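Local coordinates for protein oligogalacturonate lyase (Vibrio parahaemolyticus RIMD 2210633, PDB 3C5M) that probably cleaves short pectin-derived oligogalacturonides in a lyase reaction and binds a manganese ion on a seven-bladed beta-propeller, at residues F244-G249 against L288-D293; M252-Y257 against Y267-E272; G294-G299 against L322-T327. All blocks are in the same frame, centred on the assembly; numbering follows the deposited sequence.

Contact 1 of 3, residues F244-G249 against L288-D293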
loop_
_atom_site.group_PDB
_atom_site.type_symbol
_atom_site.label_atom_id
_atom_site.label_comp_id
_atom_site.label_asym_id
_atom_site.label_seq_id
_atom_site.Cartn_x
_atom_site.Cartn_y
_atom_site.Cartn_z
ATOM N N PHE A 244 2.688 -8.529 -3.575
ATOM C CA PHE A 244 2.150 -8.223 -2.266
ATOM C C PHE A 244 1.765 -9.518 -1.537
ATOM O O PHE A 244 1.265 -10.463 -2.139
ATOM C CB PHE A 244 0.938 -7.289 -2.400
ATOM C CG PHE A 244 -0.288 -7.953 -2.961
ATOM C CD1 PHE A 244 -1.220 -8.543 -2.114
ATOM C CD2 PHE A 244 -0.505 -8.000 -4.336
ATOM C CE1 PHE A 244 -2.350 -9.171 -2.624
ATOM C CE2 PHE A 244 -1.635 -8.629 -4.862
ATOM C CZ PHE A 244 -2.561 -9.213 -4.008
ATOM N N TRP A 245 2.035 -9.558 -0.240
ATOM C CA TRP A 245 1.713 -10.715 0.566
ATOM C C TRP A 245 0.212 -10.773 0.710
ATOM O O TRP A 245 -0.438 -9.744 0.871
ATOM C CB TRP A 245 2.331 -10.587 1.960
ATOM C CG TRP A 245 3.772 -10.943 2.045
ATOM C CD1 TRP A 245 4.791 -10.145 2.479
ATOM C CD2 TRP A 245 4.360 -12.194 1.694
ATOM N NE1 TRP A 245 5.981 -10.823 2.417
ATOM C CE2 TRP A 245 5.748 -12.086 1.936
ATOM C CE3 TRP A 245 3.853 -13.398 1.196
ATOM C CZ2 TRP A 245 6.638 -13.144 1.696
ATOM C CZ3 TRP A 245 4.737 -14.447 0.958
ATOM C CH2 TRP A 245 6.112 -14.311 1.207
ATOM N N ILE A 246 -0.352 -11.968 0.628
ATOM C CA ILE A 246 -1.779 -12.097 0.832
ATOM C C ILE A 246 -1.909 -12.037 2.352
ATOM O O ILE A 246 -1.171 -12.702 3.060
ATOM C CB ILE A 246 -2.281 -13.420 0.303
ATOM C CG1 ILE A 246 -2.087 -13.453 -1.213
ATOM C CG2 ILE A 246 -3.740 -13.613 0.690
ATOM C CD1 ILE A 246 -2.593 -14.700 -1.853
ATOM N N PRO A 247 -2.833 -11.216 2.869
ATOM C CA PRO A 247 -3.070 -11.039 4.306
ATOM C C PRO A 247 -2.820 -12.250 5.230
ATOM O O PRO A 247 -2.128 -12.124 6.235
ATOM C CB PRO A 247 -4.516 -10.551 4.343
ATOM C CG PRO A 247 -4.563 -9.665 3.146
ATOM C CD PRO A 247 -3.858 -10.499 2.084
ATOM N N ASP A 248 -3.381 -13.410 4.899
ATOM C CA ASP A 248 -3.193 -14.585 5.734
ATOM C C ASP A 248 -1.780 -15.176 5.608
ATOM O O ASP A 248 -1.419 -16.098 6.340
ATOM C CB ASP A 248 -4.254 -15.652 5.410
ATOM C CG ASP A 248 -4.069 -16.278 4.033
ATOM O OD1 ASP A 248 -3.146 -15.844 3.304
ATOM O OD2 ASP A 248 -4.850 -17.204 3.678
ATOM N N GLY A 249 -0.980 -14.643 4.689
ATOM C CA GLY A 249 0.374 -15.135 4.500
ATOM C C GLY A 249 0.477 -16.405 3.672
ATOM O O GLY A 249 1.549 -17.004 3.582
ATOM N N LEU A 288 -3.204 -3.811 -7.382
ATOM C CA LEU A 288 -3.930 -5.043 -7.121
ATOM C C LEU A 288 -3.806 -5.415 -5.651
ATOM O O LEU A 288 -2.715 -5.427 -5.101
ATOM C CB LEU A 288 -3.377 -6.171 -7.989
ATOM C CG LEU A 288 -4.028 -7.553 -7.855
ATOM C CD1 LEU A 288 -5.516 -7.481 -8.164
ATOM C CD2 LEU A 288 -3.340 -8.508 -8.804
HETATM N N MSE A 289 -4.931 -5.691 -5.010
HETATM C CA MSE A 289 -4.929 -6.073 -3.609
HETATM C C MSE A 289 -5.891 -7.227 -3.443
HETATM O O MSE A 289 -6.878 -7.331 -4.180
HETATM C CB MSE A 289 -5.367 -4.908 -2.717
HETATM C CG MSE A 289 -5.437 -5.240 -1.221
HETATM SE SE MSE A 289 -3.806 -6.067 -0.509
HETATM C CE MSE A 289 -2.487 -5.188 -1.584
ATOM N N SER A 290 -5.625 -8.098 -2.478
ATOM C CA SER A 290 -6.516 -9.225 -2.295
ATOM C C SER A 290 -7.267 -9.165 -1.001
ATOM O O SER A 290 -7.143 -8.230 -0.215
ATOM C CB SER A 290 -5.760 -10.553 -2.364
ATOM O OG SER A 290 -5.024 -10.770 -1.179
ATOM N N ASN A 291 -8.056 -10.207 -0.819
ATOM C CA ASN A 291 -8.880 -10.418 0.346
ATOM C C ASN A 291 -7.942 -10.971 1.419
ATOM O O ASN A 291 -6.731 -11.012 1.216
ATOM C CB ASN A 291 -9.935 -11.450 -0.012
ATOM C CG ASN A 291 -11.084 -11.412 0.906
ATOM O OD1 ASN A 291 -11.988 -12.237 0.812
ATOM N ND2 ASN A 291 -11.077 -10.440 1.819
ATOM N N PHE A 292 -8.484 -11.401 2.551
ATOM C CA PHE A 292 -7.638 -11.947 3.603
ATOM C C PHE A 292 -7.054 -13.299 3.202
ATOM O O PHE A 292 -5.868 -13.549 3.401
ATOM C CB PHE A 292 -8.411 -12.130 4.911
ATOM C CG PHE A 292 -7.558 -12.661 6.042
ATOM C CD1 PHE A 292 -6.622 -11.836 6.666
ATOM C CD2 PHE A 292 -7.639 -14.002 6.438
ATOM C CE1 PHE A 292 -5.779 -12.336 7.665
ATOM C CE2 PHE A 292 -6.801 -14.518 7.437
ATOM C CZ PHE A 292 -5.871 -13.686 8.050
ATOM N N ASP A 293 -7.900 -14.165 2.653
ATOM C CA ASP A 293 -7.487 -15.492 2.233
ATOM C C ASP A 293 -7.067 -15.526 0.767
ATOM O O ASP A 293 -6.576 -16.545 0.285
ATOM C CB ASP A 293 -8.622 -16.489 2.471
ATOM C CG ASP A 293 -9.907 -16.084 1.771
ATOM O OD1 ASP A 293 -10.916 -16.810 1.911
ATOM O OD2 ASP A 293 -9.913 -15.038 1.080
#

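Contact 2 of 3, residues M252-Y257 against Y267-E272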
loop_
_atom_site.group_PDB
_atom_site.type_symbol
_atom_site.label_atom_id
_atom_site.label_comp_id
_atom_site.label_asym_id
_atom_site.label_seq_id
_atom_site.Cartn_x
_atom_site.Cartn_y
_atom_site.Cartn_z
HETATM N N MSE A 252 2.673 -15.200 -2.008
HETATM C CA MSE A 252 3.112 -13.903 -2.515
HETATM C C MSE A 252 2.458 -13.722 -3.876
HETATM O O MSE A 252 2.888 -14.331 -4.848
HETATM C CB MSE A 252 4.632 -13.881 -2.691
HETATM C CG MSE A 252 5.194 -12.612 -3.332
HETATM SE SE MSE A 252 5.146 -11.056 -2.181
HETATM C CE MSE A 252 6.895 -11.207 -1.341
ATOM N N ALA A 253 1.419 -12.895 -3.950
ATOM C CA ALA A 253 0.742 -12.663 -5.219
ATOM C C ALA A 253 1.404 -11.545 -6.016
ATOM O O ALA A 253 1.880 -10.561 -5.449
ATOM C CB ALA A 253 -0.731 -12.331 -4.985
ATOM N N TYR A 254 1.444 -11.711 -7.337
ATOM C CA TYR A 254 2.007 -10.691 -8.211
ATOM C C TYR A 254 1.445 -10.784 -9.632
ATOM O O TYR A 254 0.637 -11.655 -9.940
ATOM C CB TYR A 254 3.529 -10.784 -8.236
ATOM C CG TYR A 254 4.052 -12.067 -8.814
ATOM C CD1 TYR A 254 4.155 -13.219 -8.033
ATOM C CD2 TYR A 254 4.397 -12.149 -10.168
ATOM C CE1 TYR A 254 4.585 -14.423 -8.588
ATOM C CE2 TYR A 254 4.821 -13.340 -10.729
ATOM C CZ TYR A 254 4.911 -14.474 -9.938
ATOM O OH TYR A 254 5.296 -15.660 -10.518
ATOM N N VAL A 255 1.875 -9.867 -10.487
ATOM C CA VAL A 255 1.422 -9.821 -11.869
ATOM C C VAL A 255 2.602 -9.908 -12.825
ATOM O O VAL A 255 3.611 -9.229 -12.646
ATOM C CB VAL A 255 0.675 -8.509 -12.156
ATOM C CG1 VAL A 255 0.244 -8.460 -13.618
ATOM C CG2 VAL A 255 -0.525 -8.390 -11.231
ATOM N N SER A 256 2.474 -10.736 -13.851
ATOM C CA SER A 256 3.546 -10.877 -14.822
ATOM C C SER A 256 3.043 -10.586 -16.227
ATOM O O SER A 256 1.866 -10.797 -16.529
ATOM C CB SER A 256 4.139 -12.288 -14.764
ATOM O OG SER A 256 3.175 -13.263 -15.110
ATOM N N TYR A 257 3.944 -10.093 -17.074
ATOM C CA TYR A 257 3.625 -9.766 -18.461
ATOM C C TYR A 257 4.707 -10.306 -19.377
ATOM O O TYR A 257 5.889 -10.046 -19.175
ATOM C CB TYR A 257 3.500 -8.246 -18.647
ATOM C CG TYR A 257 3.154 -7.817 -20.067
ATOM C CD1 TYR A 257 4.152 -7.654 -21.040
ATOM C CD2 TYR A 257 1.825 -7.608 -20.451
ATOM C CE1 TYR A 257 3.832 -7.296 -22.358
ATOM C CE2 TYR A 257 1.498 -7.253 -21.767
ATOM C CZ TYR A 257 2.506 -7.101 -22.713
ATOM O OH TYR A 257 2.184 -6.776 -24.013
ATOM N N TYR A 267 -0.253 -14.153 -10.439
ATOM C CA TYR A 267 0.453 -15.343 -10.001
ATOM C C TYR A 267 0.547 -15.410 -8.492
ATOM O O TYR A 267 0.624 -14.383 -7.833
ATOM C CB TYR A 267 1.868 -15.345 -10.585
ATOM C CG TYR A 267 2.010 -16.039 -11.916
ATOM C CD1 TYR A 267 2.215 -17.416 -11.986
ATOM C CD2 TYR A 267 1.940 -15.325 -13.108
ATOM C CE1 TYR A 267 2.351 -18.063 -13.211
ATOM C CE2 TYR A 267 2.072 -15.964 -14.336
ATOM C CZ TYR A 267 2.278 -17.330 -14.380
ATOM O OH TYR A 267 2.420 -17.961 -15.593
ATOM N N LYS A 268 0.534 -16.624 -7.952
ATOM C CA LYS A 268 0.669 -16.838 -6.511
ATOM C C LYS A 268 1.915 -17.688 -6.292
ATOM O O LYS A 268 2.056 -18.749 -6.889
ATOM C CB LYS A 268 -0.547 -17.578 -5.938
ATOM C CG LYS A 268 -1.740 -16.701 -5.566
ATOM C CD LYS A 268 -2.860 -17.525 -4.906
ATOM C CE LYS A 268 -4.054 -16.647 -4.507
ATOM N NZ LYS A 268 -5.232 -17.443 -4.061
ATOM N N ALA A 269 2.815 -17.214 -5.438
ATOM C CA ALA A 269 4.044 -17.941 -5.139
ATOM C C ALA A 269 4.029 -18.448 -3.697
ATOM O O ALA A 269 3.751 -17.692 -2.775
ATOM C CB ALA A 269 5.241 -17.037 -5.351
ATOM N N ASN A 270 4.333 -19.729 -3.505
ATOM C CA ASN A 270 4.374 -20.327 -2.172
ATOM C C ASN A 270 5.651 -19.860 -1.461
ATOM O O ASN A 270 6.746 -20.150 -1.928
ATOM C CB ASN A 270 4.379 -21.849 -2.298
ATOM C CG ASN A 270 4.308 -22.547 -0.959
ATOM O OD1 ASN A 270 5.146 -22.329 -0.085
ATOM N ND2 ASN A 270 3.306 -23.399 -0.792
ATOM N N PRO A 271 5.529 -19.147 -0.321
ATOM C CA PRO A 271 6.690 -18.648 0.430
ATOM C C PRO A 271 7.670 -19.712 0.930
ATOM O O PRO A 271 8.870 -19.448 1.075
ATOM C CB PRO A 271 6.048 -17.860 1.566
ATOM C CG PRO A 271 4.768 -18.575 1.783
ATOM C CD PRO A 271 4.279 -18.821 0.386
ATOM N N GLU A 272 7.152 -20.911 1.186
ATOM C CA GLU A 272 7.963 -22.024 1.671
ATOM C C GLU A 272 8.495 -22.897 0.527
ATOM O O GLU A 272 9.702 -23.068 0.378
ATOM C CB GLU A 272 7.141 -22.872 2.652
ATOM C CG GLU A 272 6.853 -22.182 3.989
ATOM C CD GLU A 272 8.112 -21.955 4.817
ATOM O OE1 GLU A 272 8.723 -22.950 5.267
ATOM O OE2 GLU A 272 8.504 -20.783 5.014
#

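Contact 3 of 3, residues G294-G299 against L322-T327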
loop_
_atom_site.group_PDB
_atom_site.type_symbol
_atom_site.label_atom_id
_atom_site.label_comp_id
_atom_site.label_asym_id
_atom_site.label_seq_id
_atom_site.Cartn_x
_atom_site.Cartn_y
_atom_site.Cartn_z
ATOM N N GLY A 294 -7.256 -14.412 0.065
ATOM C CA GLY A 294 -6.891 -14.346 -1.343
ATOM C C GLY A 294 -7.961 -14.888 -2.278
ATOM O O GLY A 294 -7.699 -15.134 -3.453
ATOM N N SER A 295 -9.164 -15.090 -1.747
ATOM C CA SER A 295 -10.286 -15.591 -2.530
ATOM C C SER A 295 -10.913 -14.472 -3.369
ATOM O O SER A 295 -11.568 -14.723 -4.377
ATOM C CB SER A 295 -11.339 -16.192 -1.599
ATOM O OG SER A 295 -11.696 -15.288 -0.575
ATOM N N LEU A 296 -10.711 -13.234 -2.932
ATOM C CA LEU A 296 -11.223 -12.067 -3.629
ATOM C C LEU A 296 -10.087 -11.108 -3.918
ATOM O O LEU A 296 -9.111 -11.058 -3.177
ATOM C CB LEU A 296 -12.249 -11.348 -2.773
ATOM C CG LEU A 296 -13.575 -12.067 -2.637
ATOM C CD1 LEU A 296 -14.408 -11.356 -1.590
ATOM C CD2 LEU A 296 -14.295 -12.095 -3.978
HETATM N N MSE A 297 -10.212 -10.345 -4.994
HETATM C CA MSE A 297 -9.188 -9.370 -5.326
HETATM C C MSE A 297 -9.832 -8.141 -5.926
HETATM O O MSE A 297 -10.890 -8.224 -6.546
HETATM C CB MSE A 297 -8.160 -9.952 -6.299
HETATM C CG MSE A 297 -7.198 -10.943 -5.652
HETATM SE SE MSE A 297 -5.583 -11.345 -6.703
HETATM C CE MSE A 297 -4.678 -12.521 -5.486
ATOM N N VAL A 298 -9.199 -6.994 -5.731
ATOM C CA VAL A 298 -9.739 -5.770 -6.278
ATOM C C VAL A 298 -8.689 -5.080 -7.122
ATOM O O VAL A 298 -7.504 -5.144 -6.814
ATOM C CB VAL A 298 -10.232 -4.842 -5.164
ATOM C CG1 VAL A 298 -9.078 -4.369 -4.331
ATOM C CG2 VAL A 298 -10.988 -3.685 -5.769
ATOM N N GLY A 299 -9.137 -4.429 -8.193
ATOM C CA GLY A 299 -8.216 -3.747 -9.084
ATOM C C GLY A 299 -8.575 -2.336 -9.527
ATOM O O GLY A 299 -9.730 -1.921 -9.534
ATOM N N LEU A 322 -13.557 -0.090 -11.171
ATOM C CA LEU A 322 -12.915 -0.860 -10.123
ATOM C C LEU A 322 -13.311 -2.301 -10.399
ATOM O O LEU A 322 -14.454 -2.575 -10.753
ATOM C CB LEU A 322 -13.428 -0.436 -8.750
ATOM C CG LEU A 322 -12.740 0.781 -8.130
ATOM C CD1 LEU A 322 -13.420 1.156 -6.815
ATOM C CD2 LEU A 322 -11.265 0.469 -7.923
ATOM N N TYR A 323 -12.376 -3.226 -10.239
ATOM C CA TYR A 323 -12.688 -4.616 -10.509
ATOM C C TYR A 323 -12.650 -5.516 -9.288
ATOM O O TYR A 323 -11.793 -5.368 -8.418
ATOM C CB TYR A 323 -11.729 -5.157 -11.562
ATOM C CG TYR A 323 -11.959 -4.600 -12.943
ATOM C CD1 TYR A 323 -12.671 -5.332 -13.900
ATOM C CD2 TYR A 323 -11.450 -3.351 -13.306
ATOM C CE1 TYR A 323 -12.865 -4.838 -15.185
ATOM C CE2 TYR A 323 -11.637 -2.845 -14.587
ATOM C CZ TYR A 323 -12.345 -3.595 -15.523
ATOM O OH TYR A 323 -12.542 -3.114 -16.797
ATOM N N VAL A 324 -13.596 -6.444 -9.216
ATOM C CA VAL A 324 -13.616 -7.392 -8.117
ATOM C C VAL A 324 -13.448 -8.789 -8.716
ATOM O O VAL A 324 -14.403 -9.408 -9.193
ATOM C CB VAL A 324 -14.917 -7.304 -7.307
ATOM C CG1 VAL A 324 -14.973 -8.422 -6.303
ATOM C CG2 VAL A 324 -14.985 -5.974 -6.587
ATOM N N LEU A 325 -12.206 -9.262 -8.710
ATOM C CA LEU A 325 -11.880 -10.569 -9.243
ATOM C C LEU A 325 -12.236 -11.675 -8.260
ATOM O O LEU A 325 -12.122 -11.516 -7.048
ATOM C CB LEU A 325 -10.389 -10.648 -9.585
ATOM C CG LEU A 325 -9.856 -9.699 -10.665
ATOM C CD1 LEU A 325 -9.916 -8.272 -10.160
ATOM C CD2 LEU A 325 -8.417 -10.065 -11.026
ATOM N N ASN A 326 -12.678 -12.796 -8.807
ATOM C CA ASN A 326 -13.040 -13.955 -8.022
ATOM C C ASN A 326 -11.979 -15.030 -8.294
ATOM O O ASN A 326 -12.041 -15.712 -9.310
ATOM C CB ASN A 326 -14.405 -14.451 -8.464
ATOM C CG ASN A 326 -14.946 -15.519 -7.560
ATOM O OD1 ASN A 326 -14.276 -16.518 -7.288
ATOM N ND2 ASN A 326 -16.173 -15.325 -7.087
ATOM N N THR A 327 -11.009 -15.167 -7.391
ATOM C CA THR A 327 -9.917 -16.137 -7.527
ATOM C C THR A 327 -10.359 -17.541 -7.945
ATOM O O THR A 327 -9.900 -18.061 -8.961
ATOM C CB THR A 327 -9.104 -16.248 -6.204
ATOM O OG1 THR A 327 -8.426 -15.011 -5.963
ATOM C CG2 THR A 327 -8.076 -17.371 -6.275
#

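Contact 1 of 3, residues F244-G249 against L288-D293
Phe244 lays one ring face against the strand end at Leu288 and Met289, while Ser290 meets the ring at its edge. With chi1 at 72°, CG sits between the backbone N and the carbonyl carbon, which swings the ring toward the second segment. The methyl CE of Met289, a selenomethionine, lies over that face at 4.0 Å from the centroid of the Phe244 ring. Its SE approaches obliquely, completing a Met-aromatic contact. Leu288 O lies over the same ring, 3.4 Å from Phe244 CE2. Ile246 uses its CG2 branch, which reaches Phe292 O at 3.4 Å and also packs near Ser290 OG; that hydroxyl donates to Asn291 O. A type I turn from Ile246 to Gly249 then brings Pro247 and Asp248 up against Phe292. Pro247 CB meets Phe292 CD1 obliquely, at 3.4 Å. Asp248 contributes twice: its N donates to Phe292 O (2.9 Å, N-H...O angle 143°, in the carbonyl plane), and its CB rides over the Phe292 face, 3.9 Å from the ring centroid. Asp248 OD1 accepts from Ser250 N, the residue just after the turn. The chain directions differ by 16°, yet the first CA pair, Phe244 and Met289, is 7.5 Å apart, so the strand ends run side by side joined by side-chain packing; the single backbone bond across the two segments, Asp248 N to Phe292 O, lies past the strand ends. Strands 238-245 and 285-290 begin successive four-stranded sheets of the propeller, making this a blade-to-blade seam. Strand 252-258 backs Phe244 through Ala253, and strand 296-301, next in the same sheet as 285-290, flanks Leu288, Met289 and Ser290.

Contact 2 of 3, residues M252-Y257 against Y267-E272
Met252 pairs with Ala269 and Tyr254 with Tyr267 as antiparallel hydrogen-bonded pairs, Ala253 with Lys268 forming the non-hydrogen-bonded pair between them, and the strand axes approach to 4.6 Å at 149°. Each hydrogen-bonded pair has two N-H...O bonds: Met252 N reaches Ala269 O at 2.8 Å almost straight, and the return bond runs from Ala269 N to Met252 O. On the face carrying Met252, Tyr254, Tyr267 and Ala269, the two tyrosines dominate. Tyr254 has chi1 64°, a turn that brings its ring across to the Tyr267 side chain, with Tyr267 CB over one face, 3.5 Å from the Tyr254 centroid. The ring planes are within 12° of parallel, but the centroids are 5.6 Å apart, so the rings barely overlap and the CB makes the CH-pi contact. Ala269 CB touches the edge of the Tyr254 ring, 4.2 Å from CE1, and Ser256 OG approaches the Tyr267 ring obliquely. Lys232 serves both tyrosines, its NZ hydrogen-bonding to Tyr254 OH and its charge making a cation-pi contact with Tyr267. This hairpin forms the middle of a four-stranded propeller blade: strand 238-245 continues the sheet beyond 252-258, and strand 276-281 beyond 264-269.

Contact 3 of 3, residues G294-G299 against L322-T327
Met297 with Leu325 and Gly299 with Tyr323 are the hydrogen-bonded pairs of an antiparallel strand pair in one blade of the beta-propeller; their axes pass 4.5 Å apart, with N-to-C directions at 158°. Four backbone bonds join these pairs, Leu325 N to Met297 O at 2.7 Å and Tyr323 N to Gly299 O at 3.0 Å among them. Between them, at the non-hydrogen-bonded pair of Val298 and Val324, CA-H...O contacts supplement the bonding: Val324 CA lies 3.3 Å from Met297 O. Where the pairing runs out, Thr327 grips the turn before strand 296-301 by two bonds: its N donates to Ser295 O at 3.1 Å. Its hydroxyl OG1, set beside the backbone N by chi1 -66°, donates to Gly294 O at 2.6 Å. On the face of Met297 and Leu325 the two CB atoms are 4.0 Å apart. The other face carries Leu296, whose CD2 is 4.4 Å from Val324 CG1, along with Val298, where CG2 lies against Tyr323 O. Leu322 comes across the end of the pairing with CD2 against Gly299 O. The selenomethionine chain of Met297 stays extended beyond CG and leads off to pack on Leu288, Ser290 and Ile266. Leu325 also packs on Ile266, a residue of the preceding blade. Strand 285-290 flanks 296-301, and strand 334-337 flanks 321-326, so both strands are interior to their sheet. Further out, Tyr323 sends its hydroxyl to Asp319 OD1, while Asn326 OD1 accepts from Ala329 N, past the strand end.

How the contacts relate
Contact 1 is the seam between two successive propeller blades, and each of the others lies within one of them. Phe244 N and Ala253 O, 2.9 Å apart, probably hydrogen-bond, tying contact 1 to contact 2; Met289 O and Val298 N, at 2.8 Å, do likewise for contact 3. Contacts 2 and 3, with centres about 15 Å apart, meet where Ala253 CB is 4.0 Å from Met297 CE and Lys268 NZ makes a weak bond to Gly294 O. The manganese site of His287, Gln350, His353 and His355 lies nearest contacts 1 and 3: the ion is about 10 Å from the Met289 side chain and about 11 Å from Gly299, and His287 precedes Leu288. Contact 2 is remote from it.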